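PDB 3CC1: putative alpha-N-acetylgalactosaminidase, which probably hydrolyses terminal alpha-linked N-acetylgalactosamine residues from glycoconjugates. Local coordinates for residues I54-Y66 and L72-R86. Residues are numbered along the deposited sequence; the frame is centred on the assembly and turned at random.
Sequences IQWYEPTANSSAY and LCMDEYGRLLPATNR. With PEG (di(hydroxyethyl)ether), chain N.
Y57 and L80 meet in the long loop that follows strand 49-52 of the TIM barrel and leads to helix 97-105. A type I beta turn from Q55 to E58 lies near the start of the loop and presents the aromatic pair W56 and Y57.

Y57 can be followed outward. Its CB sits against L81 O and L80 CB. CG lies between the backbone N and the carbonyl carbon (chi1 43°), which turns one ring face to L80. L80 CD1 stands 3.6 Å from the ring centroid, almost on the ring normal, a CH-pi contact. The opposite face takes Q55 CA, offset toward the rim. Y57 CD1 is 4.0 Å from L72 CD1, and CE1 is slightly farther. CD2 lies over the centre of one W56 face, so Y57 meets W56 edge on. At the tip, OH is hydrogen-bonded to D151. E58 OE1 comes near the same carboxylate.

W56 uses its ring edge against the backbone of L80 to P82. CH2 is 3.5 Å from L80 O. Its NE1 bonds to H113 O of strand 109-115.

The backbones are joined twice. A83 N donates to W56 O and C73 N to Y57 O, both at 2.9 Å.

R86 reaches the turn from the other segment. Its chain bends at chi3 (48°), and NE bonds to V26 O. Water links NH1 to E58 O. N85 OD1 is buried against P59 CB and A65 CB and has no polar partner. R86 NH1 gives Q55 O a 2.9 Å hydrogen bond, from the face of that carbonyl opposite E58 N.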
loop_
_atom_site.group_PDB
_atom_site.type_symbol
_atom_site.label_atom_id
_atom_site.label_comp_id
_atom_site.label_asym_id
_atom_site.label_seq_id
_atom_site.Cartn_x
_atom_site.Cartn_y
_atom_site.Cartn_z
ATOM N N ILE A 54 11.766 25.503 19.220
ATOM C CA ILE A 54 12.472 24.878 20.299
ATOM C C ILE A 54 13.938 25.336 20.416
ATOM O O ILE A 54 14.534 25.859 19.468
ATOM C CB ILE A 54 12.441 23.335 20.205
ATOM C CG1 ILE A 54 13.102 22.829 18.912
ATOM C CG2 ILE A 54 11.039 22.794 20.375
ATOM C CD1 ILE A 54 13.549 21.352 18.954
ATOM N N GLN A 55 14.459 25.136 21.605
ATOM C CA GLN A 55 15.881 25.309 21.922
ATOM C C GLN A 55 16.264 26.779 22.034
ATOM O O GLN A 55 17.413 27.161 21.861
ATOM C CB GLN A 55 16.770 24.496 20.951
ATOM C CG GLN A 55 16.590 22.991 21.204
ATOM C CD GLN A 55 17.347 22.084 20.244
ATOM O OE1 GLN A 55 18.082 21.213 20.689
ATOM N NE2 GLN A 55 17.099 22.222 18.946
ATOM N N TRP A 56 15.259 27.583 22.346
ATOM C CA TRP A 56 15.447 28.974 22.674
ATOM C C TRP A 56 16.251 29.179 23.965
ATOM O O TRP A 56 16.660 30.303 24.235
ATOM C CB TRP A 56 14.080 29.704 22.756
ATOM C CG TRP A 56 13.016 28.978 23.544
ATOM C CD1 TRP A 56 12.043 28.196 23.030
ATOM C CD2 TRP A 56 12.819 28.976 24.970
ATOM N NE1 TRP A 56 11.270 27.665 24.036
ATOM C CE2 TRP A 56 11.711 28.146 25.237
ATOM C CE3 TRP A 56 13.470 29.585 26.045
ATOM C CZ2 TRP A 56 11.250 27.919 26.511
ATOM C CZ3 TRP A 56 13.008 29.365 27.303
ATOM C CH2 TRP A 56 11.909 28.532 27.539
ATOM N N TYR A 57 16.555 28.060 24.664
ATOM C CA TYR A 57 17.210 28.022 25.981
ATOM C C TYR A 57 18.630 27.449 25.892
ATOM O O TYR A 57 19.284 27.240 26.902
ATOM C CB TYR A 57 16.354 27.183 26.970
ATOM C CG TYR A 57 15.847 25.921 26.314
ATOM C CD1 TYR A 57 16.714 24.834 26.109
ATOM C CD2 TYR A 57 14.546 25.834 25.823
ATOM C CE1 TYR A 57 16.273 23.692 25.456
ATOM C CE2 TYR A 57 14.104 24.699 25.186
ATOM C CZ TYR A 57 14.984 23.639 24.990
ATOM O OH TYR A 57 14.562 22.482 24.367
ATOM N N GLU A 58 19.095 27.209 24.662
ATOM C CA GLU A 58 20.324 26.461 24.414
ATOM C C GLU A 58 21.376 27.297 23.689
ATOM O O GLU A 58 21.403 27.298 22.466
ATOM C CB GLU A 58 20.022 25.206 23.573
ATOM C CG GLU A 58 21.181 24.205 23.472
ATOM C CD GLU A 58 20.688 22.732 23.322
ATOM O OE1 GLU A 58 19.508 22.460 23.667
ATOM O OE2 GLU A 58 21.481 21.852 22.888
ATOM N N PRO A 59 22.200 28.057 24.432
ATOM C CA PRO A 59 23.232 28.810 23.743
ATOM C C PRO A 59 24.315 27.820 23.370
ATOM O O PRO A 59 24.436 26.736 23.974
ATOM C CB PRO A 59 23.750 29.781 24.815
ATOM C CG PRO A 59 23.570 29.019 26.092
ATOM C CD PRO A 59 22.253 28.261 25.892
ATOM N N THR A 60 25.100 28.164 22.385
ATOM C CA THR A 60 26.172 27.251 22.002
ATOM C C THR A 60 27.481 27.615 22.722
ATOM O O THR A 60 27.587 28.704 23.288
ATOM C CB THR A 60 26.348 27.261 20.491
ATOM O OG1 THR A 60 26.672 28.576 20.083
ATOM C CG2 THR A 60 25.051 26.849 19.779
ATOM N N ALA A 61 28.449 26.686 22.698
ATOM C CA ALA A 61 29.697 26.781 23.467
ATOM C C ALA A 61 30.565 27.977 23.111
ATOM O O ALA A 61 31.398 28.387 23.885
ATOM C CB ALA A 61 30.511 25.467 23.381
ATOM N N ASN A 62 30.364 28.562 21.948
ATOM C CA ASN A 62 31.173 29.744 21.591
ATOM C C ASN A 62 30.618 31.045 22.177
ATOM O O ASN A 62 31.230 32.091 22.054
ATOM C CB ASN A 62 31.244 29.922 20.080
ATOM C CG ASN A 62 29.897 30.001 19.489
ATOM O OD1 ASN A 62 29.108 29.061 19.603
ATOM N ND2 ASN A 62 29.566 31.149 18.933
ATOM N N SER A 63 29.449 30.968 22.784
ATOM C CA SER A 63 28.786 32.145 23.352
ATOM C C SER A 63 29.239 32.473 24.775
ATOM O O SER A 63 29.562 31.577 25.536
ATOM C CB SER A 63 27.297 31.895 23.386
ATOM O OG SER A 63 26.696 33.008 23.997
ATOM N N SER A 64 29.256 33.752 25.155
ATOM C CA SER A 64 29.589 34.082 26.547
ATOM C C SER A 64 28.370 33.748 27.422
ATOM O O SER A 64 28.443 33.717 28.649
ATOM C CB SER A 64 30.011 35.548 26.692
ATOM O OG SER A 64 28.956 36.415 26.319
ATOM N N ALA A 65 27.250 33.439 26.769
ATOM C CA ALA A 65 26.047 32.937 27.503
ATOM C C ALA A 65 26.210 31.461 28.004
ATOM O O ALA A 65 25.318 30.902 28.675
ATOM C CB ALA A 65 24.775 33.101 26.634
ATOM N N TYR A 66 27.362 30.848 27.710
ATOM C CA TYR A 66 27.541 29.397 27.936
ATOM C C TYR A 66 28.305 29.037 29.178
ATOM O O TYR A 66 29.476 29.347 29.331
ATOM C CB TYR A 66 28.275 28.766 26.757
ATOM C CG TYR A 66 28.352 27.258 26.689
ATOM C CD1 TYR A 66 27.363 26.531 26.052
ATOM C CD2 TYR A 66 29.482 26.572 27.137
ATOM C CE1 TYR A 66 27.452 25.136 25.914
ATOM C CE2 TYR A 66 29.588 25.177 27.007
ATOM C CZ TYR A 66 28.572 24.476 26.383
ATOM O OH TYR A 66 28.659 23.117 26.201
ATOM N N LEU A 72 22.490 24.562 29.473
ATOM C CA LEU A 72 21.179 25.173 29.154
ATOM C C LEU A 72 20.886 26.295 30.154
ATOM O O LEU A 72 21.214 26.199 31.360
ATOM C CB LEU A 72 20.026 24.164 29.154
ATOM C CG LEU A 72 20.122 22.939 28.256
ATOM C CD1 LEU A 72 18.760 22.156 28.299
ATOM C CD2 LEU A 72 20.523 23.281 26.865
ATOM N N CYS A 73 20.282 27.366 29.650
ATOM C CA CYS A 73 19.891 28.483 30.497
ATOM C C CYS A 73 18.683 28.045 31.282
ATOM O O CYS A 73 17.704 27.621 30.713
ATOM C CB CYS A 73 19.528 29.703 29.670
ATOM S SG CYS A 73 20.914 30.310 28.738
HETATM N N MSE A 74 18.782 28.113 32.594
HETATM C CA MSE A 74 17.777 27.498 33.434
HETATM C C MSE A 74 17.753 28.205 34.786
HETATM O O MSE A 74 18.804 28.539 35.302
HETATM C CB MSE A 74 18.134 26.014 33.651
HETATM C CG MSE A 74 16.961 25.124 34.126
HETATM SE SE MSE A 74 17.603 23.300 34.434
HETATM C CE MSE A 74 18.649 23.482 36.026
ATOM N N ASP A 75 16.567 28.370 35.371
ATOM C CA ASP A 75 16.460 28.948 36.695
ATOM C C ASP A 75 16.667 27.908 37.771
ATOM O O ASP A 75 16.928 26.737 37.503
ATOM C CB ASP A 75 15.187 29.785 36.874
ATOM C CG ASP A 75 13.914 28.980 37.052
ATOM O OD1 ASP A 75 13.986 27.765 37.329
ATOM O OD2 ASP A 75 12.809 29.608 36.965
ATOM N N GLU A 76 16.655 28.378 39.011
ATOM C CA GLU A 76 16.966 27.529 40.146
ATOM C C GLU A 76 15.916 26.473 40.428
ATOM O O GLU A 76 16.150 25.590 41.224
ATOM C CB GLU A 76 17.230 28.360 41.419
ATOM C CG GLU A 76 16.278 29.473 41.710
ATOM C CD GLU A 76 16.982 30.654 42.454
ATOM O OE1 GLU A 76 17.168 30.554 43.701
ATOM O OE2 GLU A 76 17.316 31.663 41.779
ATOM N N TYR A 77 14.769 26.573 39.770
ATOM C CA TYR A 77 13.640 25.639 39.983
ATOM C C TYR A 77 13.468 24.721 38.779
ATOM O O TYR A 77 12.428 24.125 38.583
ATOM C CB TYR A 77 12.354 26.419 40.241
ATOM C CG TYR A 77 12.538 27.412 41.355
ATOM C CD1 TYR A 77 12.751 26.988 42.652
ATOM C CD2 TYR A 77 12.529 28.780 41.093
ATOM C CE1 TYR A 77 12.956 27.891 43.673
ATOM C CE2 TYR A 77 12.718 29.699 42.117
ATOM C CZ TYR A 77 12.939 29.235 43.398
ATOM O OH TYR A 77 13.086 30.171 44.393
ATOM N N GLY A 78 14.499 24.655 37.949
ATOM C CA GLY A 78 14.524 23.687 36.868
ATOM C C GLY A 78 13.710 24.119 35.659
ATOM O O GLY A 78 13.355 23.299 34.806
ATOM N N ARG A 79 13.458 25.418 35.574
ATOM C CA ARG A 79 12.762 26.021 34.438
ATOM C C ARG A 79 13.680 26.682 33.422
ATOM O O ARG A 79 14.420 27.624 33.722
ATOM C CB ARG A 79 11.741 27.039 34.945
ATOM C CG ARG A 79 10.826 26.467 36.028
ATOM C CD ARG A 79 9.701 27.411 36.402
ATOM N NE ARG A 79 10.217 28.625 37.028
ATOM C CZ ARG A 79 9.465 29.558 37.599
ATOM N NH1 ARG A 79 8.148 29.439 37.634
ATOM N NH2 ARG A 79 10.045 30.613 38.144
ATOM N N LEU A 80 13.564 26.226 32.180
ATOM C CA LEU A 80 14.393 26.712 31.107
ATOM C C LEU A 80 14.081 28.201 30.788
ATOM O O LEU A 80 12.949 28.658 30.898
ATOM C CB LEU A 80 14.271 25.813 29.872
ATOM C CG LEU A 80 14.743 24.363 29.979
ATOM C CD1 LEU A 80 14.220 23.541 28.789
ATOM C CD2 LEU A 80 16.270 24.370 30.077
ATOM N N LEU A 81 15.144 28.919 30.456
ATOM C CA LEU A 81 15.151 30.377 30.241
ATOM C C LEU A 81 15.775 30.717 28.892
ATOM O O LEU A 81 16.539 29.928 28.339
ATOM C CB LEU A 81 15.957 31.078 31.360
ATOM C CG LEU A 81 15.621 30.816 32.835
ATOM C CD1 LEU A 81 16.631 31.576 33.751
ATOM C CD2 LEU A 81 14.194 31.198 33.127
ATOM N N PRO A 82 15.424 31.892 28.334
ATOM C CA PRO A 82 16.022 32.336 27.067
ATOM C C PRO A 82 17.559 32.489 27.050
ATOM O O PRO A 82 18.157 33.025 27.949
ATOM C CB PRO A 82 15.299 33.685 26.784
ATOM C CG PRO A 82 14.105 33.676 27.660
ATOM C CD PRO A 82 14.448 32.864 28.862
ATOM N N ALA A 83 18.177 31.999 25.986
ATOM C CA ALA A 83 19.605 32.192 25.747
ATOM C C ALA A 83 19.844 33.686 25.576
ATOM O O ALA A 83 19.380 34.291 24.615
ATOM C CB ALA A 83 20.070 31.385 24.512
ATOM N N THR A 84 20.554 34.281 26.519
ATOM C CA THR A 84 20.746 35.732 26.548
ATOM C C THR A 84 21.668 36.292 25.457
ATOM O O THR A 84 21.616 37.456 25.175
ATOM C CB THR A 84 21.201 36.222 27.926
ATOM O OG1 THR A 84 22.343 35.461 28.338
ATOM C CG2 THR A 84 20.042 36.075 28.950
ATOM N N ASN A 85 22.461 35.463 24.795
ATOM C CA ASN A 85 23.216 35.915 23.612
ATOM C C ASN A 85 22.261 36.199 22.451
ATOM O O ASN A 85 22.398 37.180 21.715
ATOM C CB ASN A 85 24.277 34.878 23.212
ATOM C CG ASN A 85 23.691 33.488 22.920
ATOM O OD1 ASN A 85 22.840 33.004 23.635
ATOM N ND2 ASN A 85 24.175 32.851 21.872
ATOM N N ARG A 86 21.237 35.354 22.334
ATOM C CA ARG A 86 20.251 35.466 21.252
ATOM C C ARG A 86 19.126 36.428 21.634
ATOM O O ARG A 86 18.576 37.127 20.800
ATOM C CB ARG A 86 19.689 34.099 20.891
ATOM C CG ARG A 86 20.694 33.236 20.117
ATOM C CD ARG A 86 20.320 31.772 20.117
ATOM N NE ARG A 86 18.920 31.616 19.768
ATOM C CZ ARG A 86 18.172 30.566 20.077
ATOM N NH1 ARG A 86 18.710 29.517 20.719
ATOM N NH2 ARG A 86 16.876 30.582 19.757
HETATM C C1 PEG N . 24.906 35.427 19.458
HETATM O O1 PEG N . 23.914 35.195 18.428
HETATM C C2 PEG N . 26.059 34.401 19.422
HETATM O O2 PEG N . 26.801 34.330 20.655
HETATM C C3 PEG N . 27.705 35.422 20.878
HETATM C C4 PEG N . 27.644 35.901 22.335
HETATM O O4 PEG N . 28.960 36.069 22.852
HETATM O O HOH W 1 14.505 28.604 19.099
HETATM O O HOH W 2 21.470 28.818 20.310
HETATM O O HOH W 3 23.685 30.450 20.833
#